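Local structure of polyporopepsin (Irpex lacteus, 1WKR) at residues N37-A42 / D102-V107; S50-T55 / T71-T76; K86-V91 / T123-V128. The protein cleaves peptide bonds as a pepsin-like aspartic endopeptidase of broad specificity with milk-clotting activity. All blocks are in the same frame, centred on the assembly; numbering follows the deposited sequence.

All three contacts belong to the same lobe and reach the same sheet, but at different depths. Interaction 1 is core: strand 39-40 pairs with 103-106 beside the catalytic site, through backbone bonds and an indole over glycine. Interaction 2 lies at the surface, its centre about 26 Å from that of the chain, where serine and threonine hydroxyls, a carboxylate and waters join two strands. Interaction 3, also largely buried, replaces ladder pairing with one glutamine amide reaching a loop before helix 128-134. Strand 82-96, which carries 86-91, links the others: Gly90 bonds Thr38 and Leu40 of interaction 1, while Ile89 O receives Tyr73 N and Ser88 OG meets Glu72 OE2 of interaction 2.

Interaction 1 (N37-A42 / D102-V107); sequences NTWLGA and DGILGV
The indole of Trp39 lies flat over the backbone of residues 103-104. Gly103 CA sits 3.7 Å from the centroid of the six-membered ring of Trp39 and only 5° off the ring normal, a CH-pi contact, and Ile104 N lies over the same face. At the pyrrole end, Trp39 NE1 comes within 3.5 Å of Ile104 CB and makes a weak hydrogen bond to Tyr63 OH; Phe68 stacks on the indole and Phe98 meets it edge-to-face. With chi1 at 66°, CG stands between the backbone N and carbonyl carbon of Trp39, which folds the ring back over its partner strand. Gly103 lets the two backbones come this close: a CB there would collide with Trp39 O and Leu40 CA.

Beneath the ring, Trp39 and Ile104 form an antiparallel hydrogen-bonded pair, with Trp39 N to Ile104 O and Ile104 N to Trp39 O both 3.0 Å. Past the pair, in the loop, Ala42 N bonds Asp102 O (3.0 Å), the donor standing above the carbonyl plane. On the other side, Gly106 N gives a nearly straight bond to Thr38 OG1 (2.9 Å, 163°), and water 1 bridges that hydroxyl to Gly106 O. Strand 103-106 thus lies between strand 39-40 and strand 25-32, to which it runs parallel and which carries active-site Asp32, the psi-shaped motif of pepsin-like proteases, with Ile104 touching Asp32.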
loop_
_atom_site.group_PDB
_atom_site.type_symbol
_atom_site.label_atom_id
_atom_site.label_comp_id
_atom_site.label_asym_id
_atom_site.label_seq_id
_atom_site.Cartn_x
_atom_site.Cartn_y
_atom_site.Cartn_z
ATOM N N ASN A 37 -12.247 1.175 -2.364
ATOM C CA ASN A 37 -13.387 1.869 -1.753
ATOM C C ASN A 37 -12.842 2.868 -0.781
ATOM O O ASN A 37 -12.039 2.545 0.118
ATOM C CB ASN A 37 -14.254 0.858 -0.969
ATOM C CG ASN A 37 -15.013 -0.068 -1.862
ATOM O OD1 ASN A 37 -14.438 -0.930 -2.555
ATOM N ND2 ASN A 37 -16.361 0.089 -1.964
ATOM N N THR A 38 -13.222 4.144 -0.959
ATOM C CA THR A 38 -12.893 5.206 0.010
ATOM C C THR A 38 -13.982 5.258 1.050
ATOM O O THR A 38 -15.162 5.364 0.651
ATOM C CB THR A 38 -12.679 6.536 -0.699
ATOM O OG1 THR A 38 -11.457 6.448 -1.450
ATOM C CG2 THR A 38 -12.535 7.691 0.289
ATOM N N TRP A 39 -13.644 5.119 2.319
ATOM C CA TRP A 39 -14.675 5.095 3.373
ATOM C C TRP A 39 -14.131 5.649 4.623
ATOM O O TRP A 39 -12.917 5.718 4.882
ATOM C CB TRP A 39 -15.169 3.644 3.561
ATOM C CG TRP A 39 -14.144 2.669 4.098
ATOM C CD1 TRP A 39 -13.308 1.873 3.392
ATOM C CD2 TRP A 39 -13.924 2.371 5.501
ATOM N NE1 TRP A 39 -12.545 1.091 4.246
ATOM C CE2 TRP A 39 -12.937 1.346 5.550
ATOM C CE3 TRP A 39 -14.485 2.826 6.685
ATOM C CZ2 TRP A 39 -12.468 0.812 6.732
ATOM C CZ3 TRP A 39 -14.028 2.295 7.882
ATOM C CH2 TRP A 39 -13.043 1.262 7.915
ATOM N N LEU A 40 -15.071 6.030 5.496
ATOM C CA LEU A 40 -14.754 6.605 6.802
ATOM C C LEU A 40 -15.776 6.066 7.834
ATOM O O LEU A 40 -16.733 5.373 7.475
ATOM C CB LEU A 40 -14.739 8.159 6.748
ATOM C CG LEU A 40 -16.025 8.820 6.277
ATOM C CD1 LEU A 40 -17.090 8.975 7.410
ATOM C CD2 LEU A 40 -15.673 10.208 5.738
ATOM N N GLY A 41 -15.531 6.376 9.098
ATOM C CA GLY A 41 -16.476 5.964 10.172
ATOM C C GLY A 41 -15.820 5.042 11.126
ATOM O O GLY A 41 -16.519 4.585 12.096
ATOM N N ALA A 42 -14.552 4.639 10.981
ATOM C CA ALA A 42 -13.881 3.799 11.984
ATOM C C ALA A 42 -13.548 4.525 13.215
ATOM O O ALA A 42 -13.176 3.867 14.275
ATOM C CB ALA A 42 -12.604 3.151 11.376
ATOM N N ASP A 102 -9.325 6.556 10.440
ATOM C CA ASP A 102 -10.755 6.772 10.212
ATOM C C ASP A 102 -11.387 5.875 9.177
ATOM O O ASP A 102 -12.574 5.772 9.077
ATOM C CB ASP A 102 -11.024 8.213 9.838
ATOM C CG ASP A 102 -10.912 9.185 11.004
ATOM O OD1 ASP A 102 -11.829 9.086 11.890
ATOM O OD2 ASP A 102 -10.012 9.996 11.087
ATOM N N GLY A 103 -10.537 5.253 8.312
ATOM C CA GLY A 103 -11.028 4.512 7.179
ATOM C C GLY A 103 -9.886 4.427 6.150
ATOM O O GLY A 103 -8.719 4.515 6.509
ATOM N N ILE A 104 -10.292 4.240 4.874
ATOM C CA ILE A 104 -9.339 3.985 3.776
ATOM C C ILE A 104 -9.545 5.008 2.666
ATOM O O ILE A 104 -10.700 5.327 2.307
ATOM C CB ILE A 104 -9.472 2.531 3.236
ATOM C CG1 ILE A 104 -8.926 1.573 4.279
ATOM C CG2 ILE A 104 -8.787 2.384 1.871
ATOM C CD1 ILE A 104 -8.969 0.076 3.844
ATOM N N LEU A 105 -8.434 5.443 2.099
ATOM C CA LEU A 105 -8.417 6.142 0.802
ATOM C C LEU A 105 -8.142 5.067 -0.274
ATOM O O LEU A 105 -7.030 4.531 -0.319
ATOM C CB LEU A 105 -7.377 7.237 0.761
ATOM C CG LEU A 105 -7.411 8.085 -0.535
ATOM C CD1 LEU A 105 -8.596 9.020 -0.501
ATOM C CD2 LEU A 105 -6.142 8.835 -0.730
ATOM N N GLY A 106 -9.174 4.719 -1.048
ATOM C CA GLY A 106 -9.103 3.561 -1.947
ATOM C C GLY A 106 -8.586 3.970 -3.301
ATOM O O GLY A 106 -9.287 4.597 -4.112
ATOM N N VAL A 107 -7.307 3.674 -3.532
ATOM C CA VAL A 107 -6.590 4.072 -4.780
ATOM C C VAL A 107 -6.121 2.857 -5.582
ATOM O O VAL A 107 -5.364 2.999 -6.545
ATOM C CB VAL A 107 -5.478 5.098 -4.501
ATOM C CG1 VAL A 107 -6.085 6.487 -4.241
ATOM C CG2 VAL A 107 -4.585 4.690 -3.315
HETATM O O HOH W 1 -11.692 5.837 -4.093
HETATM O O HOH W 2 -14.092 7.807 11.029
#

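Interaction 2 (S50-T55 / T71-T76); sequences STSSAT and TEYTDT. With SO4 (sulfate ion), chain D.
Ser53 and Thr74 form the hydrogen-bonded pair of a short antiparallel ladder, in which the weakly bonded strand 53-55 lies beside the long strand 67-79 on the surface of the lobe. The axes of 53-55 and 71-76 approach to 4.8 Å, with their directions 145° apart, so they diverge appreciably from a strict antiparallel course. Ser53 N to Thr74 O and Thr74 N to Ser53 O are both 2.9 Å.

Side-chain hydroxyls then take over from the backbone at both ends. Thr51 OG1 donates to Asp75 OD1 at 2.7 Å, meeting that oxygen nearly along its C-O axis, while Thr76 N reaches the same OD1 from the anti side. The other carboxylate oxygen, OD2, is bonded to Tyr46 OH, so both ends of the group are held. At the far end, Thr55 OG1 lies between the backbone N and carbonyl carbon of its residue (chi1 74°), which brings it 2.8 Å from Glu72 O, well above the carbonyl plane. Thr55 N bonds that same oxygen only weakly; water 6 takes the N-H of Thr55 at 2.8 Å and lies within hydrogen-bonding distance of Glu72 O. This water also sits over the centre of the Tyr73 ring, whose hydroxyl is bonded to Lys48. Water 4 bridges Thr51 O to Thr74 OG1.

Beyond the ladder, Thr71 OG1 donates to a sulfate, probably from the crystallisation liquor, that Ser93 and Lys58 also bind. Besides the Ser53-Thr74 backbone pair, the contact relies on hydroxyls, a doubly gripped carboxylate oxygen and bridging water more than on apolar packing, and the two donors to Asp75 OD1 would tend to stabilise a negative charge on that carboxylate.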
loop_
_atom_site.group_PDB
_atom_site.type_symbol
_atom_site.label_atom_id
_atom_site.label_comp_id
_atom_site.label_asym_id
_atom_site.label_seq_id
_atom_site.Cartn_x
_atom_site.Cartn_y
_atom_site.Cartn_z
ATOM N N SER A 50 -24.295 19.898 3.678
ATOM C CA SER A 50 -25.185 19.987 2.563
ATOM C C SER A 50 -24.736 19.299 1.280
ATOM O O SER A 50 -25.500 18.962 0.420
ATOM C CB SER A 50 -25.377 21.487 2.154
ATOM O OG SER A 50 -24.163 22.044 1.681
ATOM N N THR A 51 -23.416 18.937 1.235
ATOM C CA THR A 51 -22.893 18.235 0.060
ATOM C C THR A 51 -23.055 16.668 0.216
ATOM O O THR A 51 -22.748 15.966 -0.737
ATOM C CB THR A 51 -21.430 18.539 -0.135
ATOM O OG1 THR A 51 -20.688 18.402 1.048
ATOM C CG2 THR A 51 -21.228 20.041 -0.629
ATOM N N SER A 52 -23.469 16.212 1.360
ATOM C CA SER A 52 -23.739 14.749 1.562
ATOM C C SER A 52 -25.040 14.378 0.862
ATOM O O SER A 52 -26.072 15.086 1.119
ATOM C CB SER A 52 -23.818 14.489 3.064
ATOM O OG SER A 52 -24.105 13.094 3.274
ATOM N N SER A 53 -25.087 13.300 0.169
ATOM C CA SER A 53 -26.317 12.766 -0.427
ATOM C C SER A 53 -26.350 11.296 -0.301
ATOM O O SER A 53 -25.354 10.565 -0.460
ATOM C CB SER A 53 -26.304 13.076 -1.961
ATOM O OG SER A 53 -26.436 14.529 -2.126
ATOM N N ALA A 54 -27.535 10.809 0.000
ATOM C CA ALA A 54 -27.745 9.380 0.052
ATOM C C ALA A 54 -27.790 8.738 -1.222
ATOM O O ALA A 54 -27.750 9.339 -2.330
ATOM C CB ALA A 54 -29.206 9.192 0.603
ATOM N N THR A 55 -27.278 7.344 -1.192
ATOM C CA THR A 55 -27.510 6.547 -2.358
ATOM C C THR A 55 -28.470 5.378 -1.994
ATOM O O THR A 55 -28.901 5.298 -0.929
ATOM C CB THR A 55 -26.226 5.956 -2.973
ATOM O OG1 THR A 55 -25.756 4.854 -2.102
ATOM C CG2 THR A 55 -25.105 6.952 -3.061
ATOM N N THR A 71 -23.032 2.064 4.699
ATOM C CA THR A 71 -23.949 2.671 3.684
ATOM C C THR A 71 -23.079 3.583 2.790
ATOM O O THR A 71 -22.157 4.231 3.291
ATOM C CB THR A 71 -24.969 3.541 4.422
ATOM O OG1 THR A 71 -25.862 2.613 5.118
ATOM C CG2 THR A 71 -25.832 4.360 3.528
ATOM N N GLU A 72 -23.420 3.567 1.502
ATOM C CA GLU A 72 -22.709 4.409 0.512
ATOM C C GLU A 72 -23.359 5.758 0.398
ATOM O O GLU A 72 -24.635 5.835 0.252
ATOM C CB GLU A 72 -22.642 3.693 -0.807
ATOM C CG GLU A 72 -21.631 4.244 -1.803
ATOM C CD GLU A 72 -20.193 3.910 -1.426
ATOM O OE1 GLU A 72 -19.891 3.118 -0.534
ATOM O OE2 GLU A 72 -19.245 4.461 -2.161
ATOM N N TYR A 73 -22.626 6.820 0.349
ATOM C CA TYR A 73 -23.057 8.217 0.155
ATOM C C TYR A 73 -22.282 8.811 -0.971
ATOM O O TYR A 73 -21.239 8.295 -1.360
ATOM C CB TYR A 73 -22.779 9.010 1.419
ATOM C CG TYR A 73 -23.601 8.668 2.620
ATOM C CD1 TYR A 73 -23.288 7.599 3.417
ATOM C CD2 TYR A 73 -24.773 9.401 2.926
ATOM C CE1 TYR A 73 -24.049 7.261 4.547
ATOM C CE2 TYR A 73 -25.557 9.059 4.068
ATOM C CZ TYR A 73 -25.145 8.006 4.820
ATOM O OH TYR A 73 -25.963 7.689 5.911
ATOM N N THR A 74 -22.698 9.992 -1.478
ATOM C CA THR A 74 -21.816 10.865 -2.218
ATOM C C THR A 74 -21.527 12.088 -1.392
ATOM O O THR A 74 -22.391 12.548 -0.581
ATOM C CB THR A 74 -22.264 11.166 -3.606
ATOM O OG1 THR A 74 -23.543 11.883 -3.522
ATOM C CG2 THR A 74 -22.487 9.970 -4.464
ATOM N N ASP A 75 -20.377 12.691 -1.554
ATOM C CA ASP A 75 -20.004 13.871 -0.803
ATOM C C ASP A 75 -18.817 14.562 -1.475
ATOM O O ASP A 75 -18.197 13.980 -2.420
ATOM C CB ASP A 75 -19.654 13.496 0.665
ATOM C CG ASP A 75 -20.042 14.602 1.639
ATOM O OD1 ASP A 75 -19.922 15.777 1.323
ATOM O OD2 ASP A 75 -20.332 14.267 2.822
ATOM N N THR A 76 -18.494 15.752 -1.056
ATOM C CA THR A 76 -17.331 16.489 -1.582
ATOM C C THR A 76 -16.135 16.060 -0.783
ATOM O O THR A 76 -16.105 16.161 0.455
ATOM C CB THR A 76 -17.565 17.979 -1.454
ATOM O OG1 THR A 76 -18.626 18.305 -2.368
ATOM C CG2 THR A 76 -16.347 18.791 -1.886
HETATM S S SO4 D . -26.035 0.810 8.070
HETATM O O1 SO4 D . -26.714 1.925 9.093
HETATM O O2 SO4 D . -24.936 1.571 7.392
HETATM O O3 SO4 D . -25.490 -0.217 8.882
HETATM O O4 SO4 D . -26.960 0.334 7.120
HETATM O O HOH W 3 -20.677 16.664 -3.360
HETATM O O HOH W 4 -23.218 14.557 -2.999
HETATM O O HOH W 5 -25.932 10.576 -4.348
HETATM O O HOH W 6 -27.100 6.542 1.515
#

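Interaction 3 (K86-V91 / T123-V128); sequences KQSIGV and TSIPTV. With SO4 (sulfate ion), chain H.
Gln87 reaches from strand 82-96 to the loop at Pro126 and the first residue of helix 128-134, crossing Val128 at about a right angle. From CB its chain sets off with CG anti to the backbone N (chi1 177°) and then bends at chi2 (64°), which swings the amide toward the loop. CG lies 4.1 Å from Val128 CG1, and Gln87 CD comes closer to that methyl, at 3.7 Å. OE1 rests 3.4 Å from Val128 CA and accepts a hydrogen bond from Asn131 ND2 on the helix. NE2 has two acceptors: it donates to Pro126 O at 3.1 Å, in the carbonyl plane with an N-H...O angle of 150°, and back to Ser88 O of its own strand at 3.0 Å. With both donors and OE1 engaged, the amide's rotation is fixed.

Residues 123-128 here have no regular structure and lead into helix 128-134, with Thr127 at its N-cap, where OG1 accepts from Asp130 N; the glutamine thus ties a sheet strand to a helix start. A leucine in place of Gln87 would remove the amide and would probably leave Pro126 O, Ser88 O and Asn131 without these hydrogen-bonding partners.

Pro126 O also receives water 7 at 2.8 Å, and the same water accepts from Ser88 N. Next along the strand, Ser88 CB presses on Ile125 CG2 at 3.5 Å, tighter than usual for two carbons, while Ser88 OG turns to Glu72 OE2. Farther up the loop, a second sulfate ion, likewise likely from the crystallisation solution, is held by Thr123 OG1 and Ser122 N.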
loop_
_atom_site.group_PDB
_atom_site.type_symbol
_atom_site.label_atom_id
_atom_site.label_comp_id
_atom_site.label_asym_id
_atom_site.label_seq_id
_atom_site.Cartn_x
_atom_site.Cartn_y
_atom_site.Cartn_z
ATOM N N LYS A 86 -19.064 15.070 -5.379
ATOM C CA LYS A 86 -19.797 13.924 -5.614
ATOM C C LYS A 86 -18.976 12.624 -5.703
ATOM O O LYS A 86 -19.310 11.730 -6.457
ATOM C CB LYS A 86 -20.741 14.105 -6.795
ATOM C CG LYS A 86 -21.786 15.260 -6.660
ATOM C CD LYS A 86 -23.054 15.045 -7.626
ATOM C CE LYS A 86 -23.637 13.670 -7.215
ATOM N NZ LYS A 86 -25.212 13.588 -7.860
ATOM N N GLN A 87 -17.909 12.595 -4.948
ATOM C CA GLN A 87 -17.201 11.314 -4.729
ATOM C C GLN A 87 -18.090 10.326 -3.977
ATOM O O GLN A 87 -18.673 10.704 -2.958
ATOM C CB GLN A 87 -15.931 11.586 -3.916
ATOM C CG GLN A 87 -15.167 10.275 -3.572
ATOM C CD GLN A 87 -14.651 9.549 -4.778
ATOM O OE1 GLN A 87 -13.996 10.191 -5.639
ATOM N NE2 GLN A 87 -14.870 8.247 -4.888
ATOM N N SER A 88 -18.214 9.115 -4.477
ATOM C CA SER A 88 -18.953 8.070 -3.749
ATOM C C SER A 88 -18.008 7.541 -2.659
ATOM O O SER A 88 -16.868 7.112 -2.966
ATOM C CB SER A 88 -19.377 7.038 -4.701
ATOM O OG SER A 88 -20.170 6.054 -4.014
ATOM N N ILE A 89 -18.483 7.533 -1.429
ATOM C CA ILE A 89 -17.746 7.053 -0.244
ATOM C C ILE A 89 -18.589 6.092 0.539
ATOM O O ILE A 89 -19.850 6.204 0.610
ATOM C CB ILE A 89 -17.289 8.228 0.653
ATOM C CG1 ILE A 89 -18.489 9.042 1.218
ATOM C CG2 ILE A 89 -16.346 9.142 -0.135
ATOM C CD1 ILE A 89 -18.091 9.963 2.286
ATOM N N GLY A 90 -17.966 5.193 1.254
ATOM C CA GLY A 90 -18.617 4.378 2.276
ATOM C C GLY A 90 -18.528 5.016 3.641
ATOM O O GLY A 90 -17.607 5.746 3.977
ATOM N N VAL A 91 -19.567 4.716 4.443
ATOM C CA VAL A 91 -19.635 5.168 5.834
ATOM C C VAL A 91 -19.921 3.922 6.688
ATOM O O VAL A 91 -20.992 3.338 6.568
ATOM C CB VAL A 91 -20.693 6.271 6.020
ATOM C CG1 VAL A 91 -20.801 6.623 7.502
ATOM C CG2 VAL A 91 -20.256 7.500 5.225
ATOM N N THR A 123 -22.204 -2.958 -9.991
ATOM C CA THR A 123 -21.928 -1.540 -10.250
ATOM C C THR A 123 -20.524 -1.148 -9.623
ATOM O O THR A 123 -20.243 -1.438 -8.488
ATOM C CB THR A 123 -22.987 -0.693 -9.633
ATOM O OG1 THR A 123 -24.253 -0.987 -10.368
ATOM C CG2 THR A 123 -22.796 0.807 -9.799
ATOM N N SER A 124 -19.789 -0.438 -10.435
ATOM C CA SER A 124 -18.456 0.054 -9.990
ATOM C C SER A 124 -18.586 1.405 -9.323
ATOM O O SER A 124 -19.598 2.144 -9.467
ATOM C CB SER A 124 -17.576 0.215 -11.186
ATOM O OG SER A 124 -17.942 1.315 -11.958
ATOM N N ILE A 125 -17.555 1.789 -8.558
ATOM C CA ILE A 125 -17.507 3.034 -7.771
ATOM C C ILE A 125 -16.250 3.770 -8.202
ATOM O O ILE A 125 -15.139 3.499 -7.656
ATOM C CB ILE A 125 -17.479 2.809 -6.280
ATOM C CG1 ILE A 125 -18.559 1.808 -5.812
ATOM C CG2 ILE A 125 -17.646 4.136 -5.567
ATOM C CD1 ILE A 125 -18.388 1.445 -4.374
ATOM N N PRO A 126 -16.298 4.699 -9.159
ATOM C CA PRO A 126 -15.130 5.476 -9.600
ATOM C C PRO A 126 -14.313 5.959 -8.399
ATOM O O PRO A 126 -14.839 6.511 -7.427
ATOM C CB PRO A 126 -15.693 6.582 -10.414
ATOM C CG PRO A 126 -16.965 5.998 -11.034
ATOM C CD PRO A 126 -17.554 5.077 -9.930
ATOM N N THR A 127 -12.984 5.797 -8.489
ATOM C CA THR A 127 -12.132 6.131 -7.356
ATOM C C THR A 127 -11.805 7.580 -7.330
ATOM O O THR A 127 -12.095 8.336 -8.297
ATOM C CB THR A 127 -10.828 5.322 -7.464
ATOM O OG1 THR A 127 -10.098 5.790 -8.622
ATOM C CG2 THR A 127 -11.063 3.815 -7.611
ATOM N N VAL A 128 -11.198 8.026 -6.249
ATOM C CA VAL A 128 -10.772 9.426 -6.180
ATOM C C VAL A 128 -9.909 9.785 -7.340
ATOM O O VAL A 128 -10.068 10.884 -7.938
ATOM C CB VAL A 128 -10.074 9.775 -4.837
ATOM C CG1 VAL A 128 -11.091 9.692 -3.702
ATOM C CG2 VAL A 128 -8.853 8.910 -4.540
HETATM S S SO4 H . -26.563 -4.013 -10.889
HETATM O O1 SO4 H . -25.363 -3.428 -10.218
HETATM O O2 SO4 H . -26.279 -5.212 -11.613
HETATM O O3 SO4 H . -27.925 -4.198 -9.891
HETATM O O4 SO4 H . -27.183 -2.840 -11.881
HETATM O O HOH W 7 -17.214 8.019 -7.119
#